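Local coordinates for protein adenylation domain (Streptomyces sp., PDB 5N9X) that is an adenylation domain of the AMP-binding (ANL) family that binds ATP and threonine, at residues A[117-122]-A[131-136]; A[37-42]-A[228-233]; A[334-339]-A[409-414]; A[347-352]-A[363-368]. All blocks are in the same frame, centred on the assembly; numbering follows the deposited sequence.

Contact 1: residues A[117-122]-A[131-136]; sequences VALVGD and GPLVTE
The carbonyl oxygen of Val-134 is approached by two donors from the other strand. The backbone N of Gly-121 hydrogen-bonds to Val-134 O at 2.8 Å, and CA of Val-120 adds a weaker C-H...O contact to the same oxygen at 3.4 Å. Two further backbone bonds extend the parallel ladder: Val-134 N to Leu-119 O, 3.0 Å and almost straight (175°), and Leu-119 N to Pro-132 O, 3.1 Å. The register thus pairs Leu-119 with Leu-133 and Val-120 with Val-134.

On the leucine face the two chains run alongside each other, with CD2 of Leu-119 meeting CD1 of Leu-133 at 3.7 Å. The other methyl of Leu-133, CD2, packs against Gly-121 O at 3.3 Å. On the valine face the side chains point the same way, and CG1 of Val-120, turned opposite its own backbone N (chi1 -174°), lies 4.1 Å from CB of Val-134. At the start of the ladder the Pro-132 ring leans its CG and CD on Val-117 O.

Thr-135 then N-caps helix 136-141 by bonding Asn-138 N. Strand 133-134 is an edge strand of a parallel sheet in which 118-121 is its neighbour and 70-74 follows; helix 136-141, through Val-139, covers the valine face, where Val-120 also meets helix 79-90.

Contact 2: residues A[37-42]-A[228-233]; sequences LHIDDE and LVVLPY
The carboxylate of Asp-40 meets the ring of Pro-232 at a slant: OD1 of Asp-40 lies 3.8 Å and OD2 4.1 Å from Pro-232 CG, so both oxygens rest near one corner of the proline rather than bonding to it. The imidazole of His-38, its CG opposite the backbone N (chi1 -163°), leads away from residues 228-233 and turns back along the strand, where its ND1 is hydrogen-bonded to the Glu-227 carboxylate (OE2).

The backbone of His-38 does the pairing. Its N gives a hydrogen bond to Leu-228 O, 3.0 Å, with the donor tilted 33° from the carbonyl plane; its O takes Val-230 N in return, with a similar tilt. His-38 therefore makes both backbone bonds between the two segments, and the parallel ladder goes on through a bond of Leu-228 with Ala-36. The CA hydrogens of Leu-37 and Val-229 lean on the oxygens of Leu-228 and His-38.

On the face carrying Leu-37 and Leu-228, CD2 of Leu-37 touches CD2 of Leu-228 at 3.9 Å, the two chains lying alongside. Further on, CG1 of Ile-39 lies 3.7 Å from both CB and CG2 of Val-230. There the chain reverses through a type II' turn, with Ile-39 and Glu-42 exchanging backbone bonds in both directions.

That turn leads into strand 42-45, an edge strand of a mixed four-stranded sheet ordered 42-45, 35-39, 227-230, 202-205. Ile-44 of strand 42-45 packs on Leu-37 and Ile-39, Leu-204 of strand 202-205 meets Val-229, and helix 213-222 covers Leu-228 with Ile-218 and Ala-221.

Contact 3: residues A[334-339]-A[409-414]; sequences DSVIGR and SRRAGG
Arg-339 brings the contact's main polar approach, reaching the turn at 411-414 with its guanidinium. NH2 of Arg-339 comes to 2.7 Å from Gly-413 O, near the guanidinium plane, but the angle is poor for a hydrogen bond. The same NH2 lies obliquely 3.3 Å from Gly-414 C. The chain is bent at chi3 (-102°), which carries the guanidinium up to this turn. The turn itself is type II and is closed by Gly-414 N bonding to Arg-411 O at 2.9 Å.

The van der Waals part falls to Val-336 and Arg-411, whose side chains cross at about a right angle. CG2 of Val-336 presses against NH1 of Arg-411 at 3.4 Å, with CZ a little farther. A bend at chi3 (-34°) turns the end of the arginine to run past the valine, and NH2 of Arg-411 goes on to lie 4.1 Å from CB of Asp-334.

Charge attraction is looser. Asp-334 OD2 stands 4.2 Å from Arg-411 NH2, beyond a salt bridge, and Arg-339 has a long, weak ion pair with Asp-415. Leu-416 faces the classic beta bulge of Ile-337 and Gly-338.

What passes directly between the segments is packing and loose electrostatics, while strand 416-421 joins them through backbone bonds to both. The Gly-413 carbonyl would probably steady Arg-339, and the Asp-334 carboxylate Arg-411.

Contact 4: residues A[347-352]-A[363-368]; sequences RIVTED and ELWLAG
Strands 345-349 and 362-367 form a two-stranded antiparallel ladder, the arms of a hairpin with a long connection. Arg-347 and Trp-365 are a hydrogen-bonded pair, with Trp-365 N to Arg-347 O at 2.9 Å. So are Val-349 and Glu-363, joined by Val-349 N to Glu-363 O at 2.8 Å and by the reverse bond. Ile-348 and Leu-364, the non-hydrogen-bonded pair between them, point to the other face, where both meet Leu-416.

The tryptophan dominates its face. CG2 of Val-349 sits over the indole in a CH-pi contact, 3.5 Å from the centroid of the Trp-365 five-membered ring and 5° off the normal. NH1 of Arg-347 approaches obliquely, 3.3 Å from CZ3 of Trp-365, with the guanidinium edge-on and its plane 85° from the ring. A bend at chi3 (77°) folds the arginine back over Val-349, while its NE forms a salt bridge with Asp-355 and its NH2 bonds Gly-353 O. Trp-365 NE1 makes a weak hydrogen bond to Glu-363 OE1 (3.3 Å).

His-403 of strand 400-410 stacks on Trp-365. The whole is an antiparallel beta hairpin, joined to the larger mixed sheet through strand 400-410 and carrying a cross-strand CH-pi contact.

Contacts 1 and 2 belong to separate sheets, a parallel one and a mixed one, with centres about 23 Å apart and no touch between them. In sequence, contact 1 falls between the segments of contact 2: strand 35-39 pairs on one side with the adjoining strand 42-45 and on the other with 227-230, nearly two hundred residues later. Contacts 3 and 4 follow, also with one enclosed by the other, and share a branched mixed sheet: their centres are about 15 Å apart, and Arg-410 CB packs on Ile-348 CD1. This sheet lies near the nucleotide, ATP being about 8 Å from the side chain of Leu-364, whereas the centres of contacts 1 and 2 are 37 to 46 Å from those of contacts 3 and 4.

Contact 1: residues A[117-122]-A[131-136]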
loop_
_atom_site.group_PDB
_atom_site.type_symbol
_atom_site.label_atom_id
_atom_site.label_comp_id
_atom_site.label_asym_id
_atom_site.label_seq_id
_atom_site.Cartn_x
_atom_site.Cartn_y
_atom_site.Cartn_z
ATOM N N VAL A 117 -19.513 9.003 -12.394
ATOM C CA VAL A 117 -20.208 9.699 -13.474
ATOM C C VAL A 117 -19.627 9.397 -14.845
ATOM O O VAL A 117 -20.220 9.756 -15.854
ATOM C CB VAL A 117 -20.168 11.214 -13.279
ATOM C CG1 VAL A 117 -20.535 11.564 -11.870
ATOM C CG2 VAL A 117 -18.772 11.753 -13.588
ATOM N N ALA A 118 -18.451 8.765 -14.869
ATOM C CA ALA A 118 -17.738 8.476 -16.110
ATOM C C ALA A 118 -16.605 7.492 -15.873
ATOM O O ALA A 118 -16.248 7.236 -14.732
ATOM C CB ALA A 118 -17.195 9.753 -16.706
ATOM N N LEU A 119 -16.033 6.960 -16.950
ATOM C CA LEU A 119 -14.826 6.139 -16.842
ATOM C C LEU A 119 -13.745 6.613 -17.834
ATOM O O LEU A 119 -14.049 6.971 -18.976
ATOM C CB LEU A 119 -15.171 4.663 -17.068
ATOM C CG LEU A 119 -14.053 3.649 -16.796
ATOM C CD1 LEU A 119 -14.624 2.370 -16.204
ATOM C CD2 LEU A 119 -13.252 3.324 -18.052
ATOM N N VAL A 120 -12.488 6.631 -17.403
ATOM C CA VAL A 120 -11.400 6.975 -18.310
ATOM C C VAL A 120 -10.508 5.768 -18.545
ATOM O O VAL A 120 -10.058 5.127 -17.592
ATOM C CB VAL A 120 -10.546 8.144 -17.780
ATOM C CG1 VAL A 120 -9.525 8.562 -18.818
ATOM C CG2 VAL A 120 -11.420 9.323 -17.443
ATOM N N GLY A 121 -10.245 5.475 -19.819
ATOM C CA GLY A 121 -9.528 4.273 -20.231
ATOM C C GLY A 121 -10.519 3.386 -20.967
ATOM O O GLY A 121 -11.658 3.808 -21.153
ATOM N N ASP A 122 -10.137 2.182 -21.391
ATOM C CA ASP A 122 -11.157 1.276 -21.914
ATOM C C ASP A 122 -11.579 0.254 -20.873
ATOM O O ASP A 122 -10.811 -0.135 -20.025
ATOM C CB ASP A 122 -10.694 0.541 -23.161
ATOM C CG ASP A 122 -11.853 -0.026 -23.937
ATOM O OD1 ASP A 122 -11.979 -1.271 -23.996
ATOM O OD2 ASP A 122 -12.654 0.782 -24.455
ATOM N N GLY A 131 -22.554 4.636 -18.825
ATOM C CA GLY A 131 -21.938 5.907 -18.469
ATOM C C GLY A 131 -20.954 6.300 -19.556
ATOM O O GLY A 131 -20.520 5.449 -20.327
ATOM N N PRO A 132 -20.584 7.585 -19.625
ATOM C CA PRO A 132 -19.734 8.034 -20.738
ATOM C C PRO A 132 -18.283 7.570 -20.642
ATOM O O PRO A 132 -17.749 7.427 -19.542
ATOM C CB PRO A 132 -19.813 9.564 -20.657
ATOM C CG PRO A 132 -20.431 9.900 -19.332
ATOM C CD PRO A 132 -20.816 8.639 -18.624
ATOM N N LEU A 133 -17.659 7.343 -21.793
ATOM C CA LEU A 133 -16.253 6.954 -21.835
ATOM C C LEU A 133 -15.323 8.019 -22.378
ATOM O O LEU A 133 -15.645 8.719 -23.330
ATOM C CB LEU A 133 -16.053 5.699 -22.676
ATOM C CG LEU A 133 -15.025 4.759 -22.041
ATOM C CD1 LEU A 133 -15.622 3.985 -20.879
ATOM C CD2 LEU A 133 -14.402 3.828 -23.061
ATOM N N VAL A 134 -14.165 8.134 -21.745
ATOM C CA VAL A 134 -13.007 8.747 -22.358
ATOM C C VAL A 134 -12.058 7.590 -22.620
ATOM O O VAL A 134 -11.694 6.871 -21.694
ATOM C CB VAL A 134 -12.368 9.799 -21.458
ATOM C CG1 VAL A 134 -11.330 10.612 -22.233
ATOM C CG2 VAL A 134 -13.432 10.694 -20.882
ATOM N N THR A 135 -11.691 7.371 -23.875
ATOM C CA THR A 135 -10.862 6.217 -24.220
ATOM C C THR A 135 -9.399 6.565 -24.043
ATOM O O THR A 135 -9.064 7.726 -23.822
ATOM C CB THR A 135 -11.110 5.751 -25.662
ATOM O OG1 THR A 135 -10.736 6.799 -26.563
ATOM C CG2 THR A 135 -12.567 5.402 -25.857
ATOM N N GLU A 136 -8.530 5.568 -24.130
ATOM C CA GLU A 136 -7.112 5.847 -24.018
ATOM C C GLU A 136 -6.673 6.682 -25.210
ATOM O O GLU A 136 -5.863 7.602 -25.067
ATOM C CB GLU A 136 -6.289 4.557 -23.921
ATOM C CG GLU A 136 -4.928 4.782 -23.267
ATOM C CD GLU A 136 -4.102 3.516 -23.124
ATOM O OE1 GLU A 136 -4.680 2.406 -23.126
ATOM O OE2 GLU A 136 -2.867 3.642 -23.015
#

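Contact 2: residues A[37-42]-A[228-233]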
loop_
_atom_site.group_PDB
_atom_site.type_symbol
_atom_site.label_atom_id
_atom_site.label_comp_id
_atom_site.label_asym_id
_atom_site.label_seq_id
_atom_site.Cartn_x
_atom_site.Cartn_y
_atom_site.Cartn_z
ATOM N N LEU A 37 7.808 12.278 -16.287
ATOM C CA LEU A 37 7.599 10.853 -16.495
ATOM C C LEU A 37 8.684 10.276 -17.374
ATOM O O LEU A 37 9.075 10.890 -18.374
ATOM C CB LEU A 37 6.225 10.572 -17.120
ATOM C CG LEU A 37 4.969 11.153 -16.458
ATOM C CD1 LEU A 37 3.746 10.764 -17.257
ATOM C CD2 LEU A 37 4.818 10.712 -15.000
ATOM N N HIS A 38 9.154 9.091 -16.988
ATOM C CA HIS A 38 10.145 8.338 -17.751
ATOM C C HIS A 38 9.631 6.919 -17.978
ATOM O O HIS A 38 9.600 6.111 -17.050
ATOM C CB HIS A 38 11.481 8.306 -17.010
ATOM C CG HIS A 38 12.650 7.925 -17.868
ATOM N ND1 HIS A 38 13.949 7.981 -17.407
ATOM C CD2 HIS A 38 12.720 7.514 -19.152
ATOM C CE1 HIS A 38 14.768 7.599 -18.372
ATOM N NE2 HIS A 38 14.053 7.311 -19.439
ATOM N N ILE A 39 9.224 6.623 -19.206
ATOM C CA ILE A 39 8.665 5.315 -19.529
ATOM C C ILE A 39 9.520 4.672 -20.618
ATOM O O ILE A 39 9.430 5.020 -21.803
ATOM C CB ILE A 39 7.181 5.421 -19.969
ATOM C CG1 ILE A 39 6.388 6.267 -18.967
ATOM C CG2 ILE A 39 6.554 4.038 -20.157
ATOM C CD1 ILE A 39 6.249 7.718 -19.362
ATOM N N ASP A 40 10.357 3.734 -20.182
ATOM C CA ASP A 40 11.463 3.200 -20.979
ATOM C C ASP A 40 12.339 4.367 -21.463
ATOM O O ASP A 40 12.960 5.036 -20.640
ATOM C CB ASP A 40 10.938 2.349 -22.143
ATOM C CG ASP A 40 10.322 1.034 -21.673
ATOM O OD1 ASP A 40 10.805 0.465 -20.666
ATOM O OD2 ASP A 40 9.328 0.590 -22.292
ATOM N N ASP A 41 12.377 4.621 -22.774
ATOM C CA ASP A 41 13.151 5.744 -23.330
ATOM C C ASP A 41 12.315 7.006 -23.484
ATOM O O ASP A 41 12.815 8.050 -23.898
ATOM C CB ASP A 41 13.741 5.397 -24.704
ATOM C CG ASP A 41 14.679 4.203 -24.671
ATOM O OD1 ASP A 41 14.791 3.539 -23.609
ATOM O OD2 ASP A 41 15.302 3.939 -25.732
ATOM N N GLU A 42 11.029 6.906 -23.192
ATOM C CA GLU A 42 10.156 8.051 -23.353
ATOM C C GLU A 42 10.246 8.967 -22.137
ATOM O O GLU A 42 10.209 8.506 -20.987
ATOM C CB GLU A 42 8.715 7.602 -23.598
ATOM C CG GLU A 42 7.711 8.737 -23.546
ATOM C CD GLU A 42 6.295 8.291 -23.877
ATOM O OE1 GLU A 42 5.843 7.238 -23.360
ATOM O OE2 GLU A 42 5.642 8.991 -24.688
ATOM N N LEU A 228 9.489 10.536 -12.242
ATOM C CA LEU A 228 8.736 9.315 -11.956
ATOM C C LEU A 228 9.017 8.249 -13.030
ATOM O O LEU A 228 8.579 8.359 -14.181
ATOM C CB LEU A 228 7.228 9.607 -11.867
ATOM C CG LEU A 228 6.315 8.412 -11.533
ATOM C CD1 LEU A 228 6.630 7.827 -10.161
ATOM C CD2 LEU A 228 4.826 8.779 -11.597
ATOM N N VAL A 229 9.752 7.217 -12.653
ATOM C CA VAL A 229 10.050 6.129 -13.568
ATOM C C VAL A 229 8.921 5.079 -13.568
ATOM O O VAL A 229 8.687 4.418 -12.560
ATOM C CB VAL A 229 11.385 5.487 -13.198
ATOM C CG1 VAL A 229 11.745 4.396 -14.184
ATOM C CG2 VAL A 229 12.462 6.559 -13.151
ATOM N N VAL A 230 8.214 4.934 -14.684
ATOM C CA VAL A 230 7.056 4.037 -14.714
ATOM C C VAL A 230 7.505 2.627 -15.041
ATOM O O VAL A 230 8.144 2.420 -16.064
ATOM C CB VAL A 230 5.996 4.477 -15.747
ATOM C CG1 VAL A 230 4.873 3.427 -15.860
ATOM C CG2 VAL A 230 5.430 5.832 -15.380
ATOM N N LEU A 231 7.214 1.666 -14.171
ATOM C CA LEU A 231 7.526 0.280 -14.497
ATOM C C LEU A 231 6.435 -0.201 -15.458
ATOM O O LEU A 231 5.302 -0.447 -15.044
ATOM C CB LEU A 231 7.626 -0.579 -13.226
ATOM C CG LEU A 231 8.553 -1.796 -13.264
ATOM C CD1 LEU A 231 9.865 -1.404 -13.928
ATOM C CD2 LEU A 231 8.808 -2.371 -11.860
ATOM N N PRO A 232 6.757 -0.288 -16.763
ATOM C CA PRO A 232 5.680 -0.604 -17.714
ATOM C C PRO A 232 5.126 -2.004 -17.456
ATOM O O PRO A 232 5.822 -2.837 -16.888
ATOM C CB PRO A 232 6.368 -0.506 -19.078
ATOM C CG PRO A 232 7.811 -0.806 -18.781
ATOM C CD PRO A 232 8.084 -0.272 -17.405
ATOM N N TYR A 233 3.889 -2.264 -17.845
ATOM C CA TYR A 233 3.206 -3.463 -17.370
ATOM C C TYR A 233 3.557 -4.740 -18.178
ATOM O O TYR A 233 3.193 -4.888 -19.351
ATOM C CB TYR A 233 1.701 -3.186 -17.350
ATOM C CG TYR A 233 0.842 -4.355 -16.957
ATOM C CD1 TYR A 233 0.778 -4.787 -15.635
ATOM C CD2 TYR A 233 0.049 -4.997 -17.899
ATOM C CE1 TYR A 233 -0.025 -5.860 -15.275
ATOM C CE2 TYR A 233 -0.755 -6.060 -17.556
ATOM C CZ TYR A 233 -0.794 -6.492 -16.246
ATOM O OH TYR A 233 -1.604 -7.558 -15.914
#

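Contact 3: residues A[334-339]-A[409-414]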
loop_
_atom_site.group_PDB
_atom_site.type_symbol
_atom_site.label_atom_id
_atom_site.label_comp_id
_atom_site.label_asym_id
_atom_site.label_seq_id
_atom_site.Cartn_x
_atom_site.Cartn_y
_atom_site.Cartn_z
ATOM N N ASP A 334 12.471 -7.976 16.805
ATOM C CA ASP A 334 11.357 -7.054 16.950
ATOM C C ASP A 334 11.128 -6.188 15.703
ATOM O O ASP A 334 12.072 -5.770 15.011
ATOM C CB ASP A 334 11.562 -6.168 18.185
ATOM C CG ASP A 334 10.999 -6.799 19.461
ATOM O OD1 ASP A 334 9.757 -6.920 19.547
ATOM O OD2 ASP A 334 11.787 -7.167 20.367
ATOM N N SER A 335 9.850 -5.936 15.429
ATOM C CA SER A 335 9.425 -5.093 14.318
ATOM C C SER A 335 9.171 -3.648 14.741
ATOM O O SER A 335 8.052 -3.294 15.140
ATOM C CB SER A 335 8.157 -5.668 13.692
ATOM O OG SER A 335 7.947 -5.111 12.410
ATOM N N VAL A 336 10.191 -2.807 14.644
ATOM C CA VAL A 336 10.032 -1.410 15.054
ATOM C C VAL A 336 9.430 -0.559 13.928
ATOM O O VAL A 336 9.965 -0.517 12.812
ATOM C CB VAL A 336 11.365 -0.793 15.496
ATOM C CG1 VAL A 336 11.120 0.507 16.257
ATOM C CG2 VAL A 336 12.128 -1.780 16.365
ATOM N N ILE A 337 8.306 0.097 14.227
ATOM C CA ILE A 337 7.646 0.969 13.266
ATOM C C ILE A 337 7.898 2.415 13.648
ATOM O O ILE A 337 7.620 3.320 12.876
ATOM C CB ILE A 337 6.110 0.696 13.160
ATOM C CG1 ILE A 337 5.372 1.083 14.443
ATOM C CG2 ILE A 337 5.851 -0.749 12.813
ATOM C CD1 ILE A 337 4.014 0.437 14.578
ATOM N N GLY A 338 8.429 2.629 14.848
ATOM C CA GLY A 338 8.896 3.956 15.245
ATOM C C GLY A 338 7.848 4.883 15.847
ATOM O O GLY A 338 7.078 4.458 16.696
ATOM N N ARG A 339 7.830 6.145 15.421
ATOM C CA ARG A 339 6.869 7.141 15.924
ATOM C C ARG A 339 5.849 7.593 14.887
ATOM O O ARG A 339 6.156 7.639 13.713
ATOM C CB ARG A 339 7.604 8.377 16.447
ATOM C CG ARG A 339 7.114 8.858 17.805
ATOM C CD ARG A 339 8.158 9.697 18.515
ATOM N NE ARG A 339 8.823 8.915 19.551
ATOM C CZ ARG A 339 10.114 8.591 19.522
ATOM N NH1 ARG A 339 10.877 8.997 18.512
ATOM N NH2 ARG A 339 10.646 7.866 20.501
ATOM N N SER A 409 3.076 -1.941 20.890
ATOM C CA SER A 409 3.528 -1.529 22.230
ATOM C C SER A 409 4.450 -0.325 22.143
ATOM O O SER A 409 5.170 -0.159 21.160
ATOM C CB SER A 409 4.253 -2.667 22.964
ATOM O OG SER A 409 5.025 -3.444 22.075
ATOM N N ARG A 410 4.407 0.527 23.159
ATOM C CA ARG A 410 5.396 1.583 23.287
ATOM C C ARG A 410 6.572 1.043 24.102
ATOM O O ARG A 410 6.413 0.780 25.302
ATOM C CB ARG A 410 4.809 2.823 23.961
ATOM C CG ARG A 410 5.864 3.858 24.293
ATOM C CD ARG A 410 5.447 4.823 25.395
ATOM N NE ARG A 410 6.644 5.346 26.056
ATOM C CZ ARG A 410 6.920 6.636 26.239
ATOM N NH1 ARG A 410 6.074 7.576 25.830
ATOM N NH2 ARG A 410 8.049 6.985 26.844
ATOM N N ARG A 411 7.724 0.855 23.449
ATOM C CA ARG A 411 8.958 0.404 24.104
ATOM C C ARG A 411 9.582 1.599 24.810
ATOM O O ARG A 411 9.315 2.743 24.434
ATOM C CB ARG A 411 9.963 -0.200 23.089
ATOM C CG ARG A 411 10.976 0.818 22.475
ATOM C CD ARG A 411 11.735 0.307 21.227
ATOM N NE ARG A 411 12.005 -1.131 21.278
ATOM C CZ ARG A 411 12.805 -1.798 20.445
ATOM N NH1 ARG A 411 13.456 -1.161 19.477
ATOM N NH2 ARG A 411 12.959 -3.115 20.596
ATOM N N ALA A 412 10.402 1.335 25.825
ATOM C CA ALA A 412 11.189 2.387 26.470
ATOM C C ALA A 412 11.981 3.127 25.413
ATOM O O ALA A 412 12.683 2.507 24.614
ATOM C CB ALA A 412 12.122 1.811 27.521
ATOM N N GLY A 413 11.860 4.450 25.400
ATOM C CA GLY A 413 12.487 5.245 24.370
ATOM C C GLY A 413 11.431 5.873 23.489
ATOM O O GLY A 413 11.719 6.795 22.720
ATOM N N GLY A 414 10.206 5.363 23.589
ATOM C CA GLY A 414 9.083 5.971 22.902
ATOM C C GLY A 414 8.744 5.429 21.518
ATOM O O GLY A 414 7.784 5.907 20.893
#

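Contact 4: residues A[347-352]-A[363-368]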
loop_
_atom_site.group_PDB
_atom_site.type_symbol
_atom_site.label_atom_id
_atom_site.label_comp_id
_atom_site.label_asym_id
_atom_site.label_seq_id
_atom_site.Cartn_x
_atom_site.Cartn_y
_atom_site.Cartn_z
ATOM N N ARG A 347 -3.193 6.786 20.515
ATOM C CA ARG A 347 -3.465 6.081 21.758
ATOM C C ARG A 347 -3.069 4.622 21.525
ATOM O O ARG A 347 -3.119 4.138 20.396
ATOM C CB ARG A 347 -4.956 6.194 22.152
ATOM C CG ARG A 347 -5.388 7.514 22.809
ATOM C CD ARG A 347 -6.834 7.449 23.345
ATOM N NE ARG A 347 -6.956 6.703 24.610
ATOM C CZ ARG A 347 -7.947 5.861 24.924
ATOM N NH1 ARG A 347 -8.940 5.629 24.083
ATOM N NH2 ARG A 347 -7.936 5.244 26.096
ATOM N N ILE A 348 -2.662 3.934 22.580
ATOM C CA ILE A 348 -2.483 2.497 22.542
ATOM C C ILE A 348 -3.482 1.963 23.547
ATOM O O ILE A 348 -3.343 2.223 24.732
ATOM C CB ILE A 348 -1.050 2.082 22.900
ATOM C CG1 ILE A 348 -0.052 2.928 22.103
ATOM C CG2 ILE A 348 -0.846 0.616 22.633
ATOM C CD1 ILE A 348 1.424 2.717 22.471
ATOM N N VAL A 349 -4.498 1.245 23.074
ATOM C CA VAL A 349 -5.712 1.034 23.857
ATOM C C VAL A 349 -5.987 -0.433 24.227
ATOM O O VAL A 349 -5.925 -1.339 23.392
ATOM C CB VAL A 349 -6.942 1.610 23.109
ATOM C CG1 VAL A 349 -8.049 1.944 24.077
ATOM C CG2 VAL A 349 -6.555 2.874 22.361
ATOM N N THR A 350 -6.301 -0.651 25.500
ATOM C CA THR A 350 -6.627 -1.984 25.997
ATOM C C THR A 350 -8.050 -2.404 25.638
ATOM O O THR A 350 -8.879 -1.572 25.276
ATOM C CB THR A 350 -6.444 -2.061 27.516
ATOM O OG1 THR A 350 -7.533 -1.391 28.177
ATOM C CG2 THR A 350 -5.119 -1.435 27.925
ATOM N N GLU A 351 -8.324 -3.699 25.756
ATOM C CA GLU A 351 -9.636 -4.268 25.452
ATOM C C GLU A 351 -10.734 -3.537 26.214
ATOM O O GLU A 351 -11.899 -3.480 25.809
ATOM C CB GLU A 351 -9.617 -5.751 25.796
ATOM C CG GLU A 351 -10.492 -6.609 24.916
ATOM C CD GLU A 351 -10.053 -8.065 24.945
ATOM O OE1 GLU A 351 -8.821 -8.299 24.898
ATOM O OE2 GLU A 351 -10.925 -8.963 24.988
ATOM N N ASP A 352 -10.277 -2.943 27.308
ATOM C CA ASP A 352 -11.024 -2.147 28.273
ATOM C C ASP A 352 -11.285 -0.690 27.918
ATOM O O ASP A 352 -11.979 0.018 28.664
ATOM C CB ASP A 352 -10.236 -2.178 29.573
ATOM C CG ASP A 352 -10.881 -2.997 30.590
ATOM O OD1 ASP A 352 -11.859 -3.690 30.231
ATOM O OD2 ASP A 352 -10.373 -2.958 31.724
ATOM N N GLU A 363 -4.419 -1.859 21.126
ATOM C CA GLU A 363 -4.834 -1.368 19.813
ATOM C C GLU A 363 -4.397 0.081 19.532
ATOM O O GLU A 363 -4.674 1.004 20.323
ATOM C CB GLU A 363 -6.359 -1.479 19.643
ATOM C CG GLU A 363 -6.817 -1.022 18.250
ATOM C CD GLU A 363 -8.317 -1.152 18.003
ATOM O OE1 GLU A 363 -9.095 -1.281 18.976
ATOM O OE2 GLU A 363 -8.720 -1.120 16.820
ATOM N N LEU A 364 -3.742 0.288 18.389
ATOM C CA LEU A 364 -3.342 1.638 18.018
ATOM C C LEU A 364 -4.522 2.412 17.447
ATOM O O LEU A 364 -5.239 1.909 16.575
ATOM C CB LEU A 364 -2.190 1.620 17.021
ATOM C CG LEU A 364 -1.803 2.937 16.356
ATOM C CD1 LEU A 364 -0.895 3.745 17.258
ATOM C CD2 LEU A 364 -1.094 2.639 15.067
ATOM N N TRP A 365 -4.724 3.614 17.995
ATOM C CA TRP A 365 -5.707 4.588 17.529
ATOM C C TRP A 365 -4.934 5.787 16.978
ATOM O O TRP A 365 -3.858 6.110 17.501
ATOM C CB TRP A 365 -6.644 5.028 18.666
ATOM C CG TRP A 365 -7.652 3.984 19.098
ATOM C CD1 TRP A 365 -7.632 2.652 18.801
ATOM C CD2 TRP A 365 -8.824 4.192 19.918
ATOM N NE1 TRP A 365 -8.705 2.017 19.382
ATOM C CE2 TRP A 365 -9.453 2.936 20.071
ATOM C CE3 TRP A 365 -9.401 5.317 20.534
ATOM C CZ2 TRP A 365 -10.631 2.771 20.822
ATOM C CZ3 TRP A 365 -10.569 5.149 21.277
ATOM C CH2 TRP A 365 -11.167 3.885 21.414
ATOM N N LEU A 366 -5.462 6.430 15.929
ATOM C CA LEU A 366 -4.778 7.557 15.275
ATOM C C LEU A 366 -5.713 8.749 14.971
ATOM O O LEU A 366 -6.799 8.588 14.412
ATOM C CB LEU A 366 -4.095 7.101 13.972
ATOM C CG LEU A 366 -3.012 6.012 13.981
ATOM C CD1 LEU A 366 -2.666 5.558 12.565
ATOM C CD2 LEU A 366 -1.738 6.492 14.699
ATOM N N ALA A 367 -5.270 9.946 15.342
ATOM C CA ALA A 367 -6.002 11.168 15.038
ATOM C C ALA A 367 -5.099 12.156 14.315
ATOM O O ALA A 367 -3.880 12.150 14.522
ATOM C CB ALA A 367 -6.534 11.786 16.297
ATOM N N GLY A 368 -5.692 13.028 13.500
ATOM C CA GLY A 368 -4.929 14.053 12.803
ATOM C C GLY A 368 -5.437 14.356 11.396
ATOM O O GLY A 368 -6.403 13.755 10.933
#